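Uncharacterized protein (Bacteroides uniformis ATCC 8492, PDB 4Q68) is probably an NlpC/P60-family amidase of the DUF1460 group that acts on N-acetylmuramoyl-L-alanine linkages in cell-wall peptidoglycan fragments. Local coordinates at residues A161-D166 with N199-V204. Numbering follows the deposited sequence.
Sequences AKLPAD and NKLLLV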
loop_
_atom_site.group_PDB
_atom_site.type_symbol
_atom_site.label_atom_id
_atom_site.label_comp_id
_atom_site.label_asym_id
_atom_site.label_seq_id
_atom_site.Cartn_x
_atom_site.Cartn_y
_atom_site.Cartn_z
ATOM N N ALA A 161 -0.501 9.797 -17.298
ATOM C CA ALA A 161 0.048 10.724 -18.293
ATOM C C ALA A 161 0.514 12.043 -17.687
ATOM O O ALA A 161 1.289 12.750 -18.319
ATOM C CB ALA A 161 -0.942 10.973 -19.406
ATOM N N LYS A 162 0.060 12.345 -16.470
ATOM C CA LYS A 162 0.400 13.586 -15.793
ATOM C C LYS A 162 1.574 13.427 -14.836
ATOM O O LYS A 162 1.917 14.379 -14.135
ATOM C CB LYS A 162 -0.831 14.145 -15.083
ATOM C CG LYS A 162 -1.957 14.461 -16.052
ATOM C CD LYS A 162 -3.112 15.171 -15.389
ATOM C CE LYS A 162 -4.256 15.403 -16.360
ATOM N NZ LYS A 162 -5.320 16.235 -15.755
ATOM N N LEU A 163 2.211 12.248 -14.823
ATOM C CA LEU A 163 3.409 12.033 -14.013
ATOM C C LEU A 163 4.664 12.084 -14.876
ATOM O O LEU A 163 4.885 11.178 -15.671
ATOM C CB LEU A 163 3.367 10.682 -13.300
ATOM C CG LEU A 163 4.595 10.469 -12.396
ATOM C CD1 LEU A 163 4.628 11.440 -11.217
ATOM C CD2 LEU A 163 4.631 9.055 -11.879
ATOM N N PRO A 164 5.500 13.124 -14.717
ATOM C CA PRO A 164 6.748 13.146 -15.463
ATOM C C PRO A 164 7.778 12.149 -14.936
ATOM O O PRO A 164 7.727 11.721 -13.782
ATOM C CB PRO A 164 7.258 14.574 -15.233
ATOM C CG PRO A 164 6.057 15.358 -14.803
ATOM C CD PRO A 164 5.281 14.388 -13.999
ATOM N N ALA A 165 8.757 11.843 -15.770
ATOM C CA ALA A 165 9.889 11.035 -15.339
ATOM C C ALA A 165 10.603 11.633 -14.130
ATOM O O ALA A 165 11.027 10.897 -13.243
ATOM C CB ALA A 165 10.865 10.846 -16.493
ATOM N N ASP A 166 10.714 12.961 -14.111
ATOM C CA ASP A 166 11.378 13.673 -13.023
ATOM C C ASP A 166 10.408 14.053 -11.894
ATOM O O ASP A 166 10.716 14.894 -11.037
ATOM C CB ASP A 166 12.127 14.901 -13.561
ATOM C CG ASP A 166 13.353 14.533 -14.391
ATOM O OD1 ASP A 166 13.695 13.335 -14.569
ATOM O OD2 ASP A 166 14.006 15.480 -14.860
ATOM N N ASN A 199 17.440 13.176 -9.897
ATOM C CA ASN A 199 16.237 13.858 -10.352
ATOM C C ASN A 199 15.158 13.015 -11.033
ATOM O O ASN A 199 14.072 13.536 -11.267
ATOM C CB ASN A 199 16.584 15.078 -11.193
ATOM C CG ASN A 199 17.411 16.075 -10.421
ATOM O OD1 ASN A 199 17.047 16.457 -9.306
ATOM N ND2 ASN A 199 18.545 16.474 -10.980
ATOM N N LYS A 200 15.404 11.731 -11.303
ATOM C CA LYS A 200 14.334 10.863 -11.788
ATOM C C LYS A 200 13.560 10.349 -10.594
ATOM O O LYS A 200 14.153 9.953 -9.590
ATOM C CB LYS A 200 14.886 9.686 -12.575
ATOM C CG LYS A 200 15.605 10.135 -13.817
ATOM C CD LYS A 200 16.141 8.983 -14.639
ATOM C CE LYS A 200 16.747 9.459 -15.952
ATOM N NZ LYS A 200 17.905 10.346 -15.721
ATOM N N LEU A 201 12.232 10.338 -10.696
ATOM C CA LEU A 201 11.400 9.715 -9.681
ATOM C C LEU A 201 11.289 8.225 -9.972
ATOM O O LEU A 201 10.636 7.808 -10.937
ATOM C CB LEU A 201 10.026 10.356 -9.628
ATOM C CG LEU A 201 9.025 9.677 -8.696
ATOM C CD1 LEU A 201 9.501 9.632 -7.252
ATOM C CD2 LEU A 201 7.686 10.370 -8.789
ATOM N N LEU A 202 11.989 7.453 -9.133
ATOM C CA LEU A 202 12.013 6.000 -9.146
ATOM C C LEU A 202 11.145 5.474 -8.011
ATOM O O LEU A 202 10.634 6.224 -7.181
ATOM C CB LEU A 202 13.447 5.477 -8.984
ATOM C CG LEU A 202 14.513 6.084 -9.881
ATOM C CD1 LEU A 202 15.839 5.414 -9.624
ATOM C CD2 LEU A 202 14.119 5.987 -11.355
ATOM N N LEU A 203 10.950 4.164 -8.007
ATOM C CA LEU A 203 10.204 3.496 -6.955
ATOM C C LEU A 203 11.062 2.424 -6.293
ATOM O O LEU A 203 11.693 1.614 -6.982
ATOM C CB LEU A 203 8.945 2.856 -7.542
ATOM C CG LEU A 203 7.856 2.523 -6.535
ATOM C CD1 LEU A 203 7.204 3.794 -6.018
ATOM C CD2 LEU A 203 6.806 1.617 -7.160
ATOM N N VAL A 204 11.102 2.439 -4.966
ATOM C CA VAL A 204 11.633 1.336 -4.180
ATOM C C VAL A 204 10.439 0.435 -3.892
ATOM O O VAL A 204 9.448 0.871 -3.314
ATOM C CB VAL A 204 12.284 1.832 -2.880
ATOM C CG1 VAL A 204 12.708 0.658 -2.013
ATOM C CG2 VAL A 204 13.466 2.717 -3.211
HETATM O O HOH W 1 8.417 9.081 -12.573
HETATM O O HOH W 2 13.227 15.849 -10.168
HETATM O O HOH W 3 16.759 12.919 -14.400
#
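Leu201 meets segment 161-166 through both its backbone and its side chain. Its N donates to Ala165 O at 2.9 Å, with an N-H...O angle of 158° and the donor lying in the carbonyl plane, the one direct hydrogen bond between the segments. Water 1 lies within hydrogen-bonding distance of Pro164 O and Leu201 O. With CG anti to the backbone N (chi1 174°), Leu201 carries CD2 to 4.0 Å from Leu163 CD1; the two side chains cross at about a right angle. Ile171 touches both leucines, and helix 220-225 packs on Leu163.

Asp166 sits beside the turn of the antiparallel hairpin 188-197/200-207, its CA 3.2 Å from Asn199 O in a CA-H...O contact bent to 129° at the hydrogen. Asp166 OD1 also faces Asn199 O at 3.3 Å, oxygen to oxygen with no proton to share, an unfavourable approach probably eased by water: water 2 donates to Asp166 O and Asn199 O, water 3 to Asp166 OD1 while accepting from Lys200 NZ, 5.3 Å from that OD1.

Segment 161-166 thus joins one end of the hairpin by one direct bond, a leucine contact and bridging waters, and Asp166 and Lys200 probably attract without a direct salt bridge.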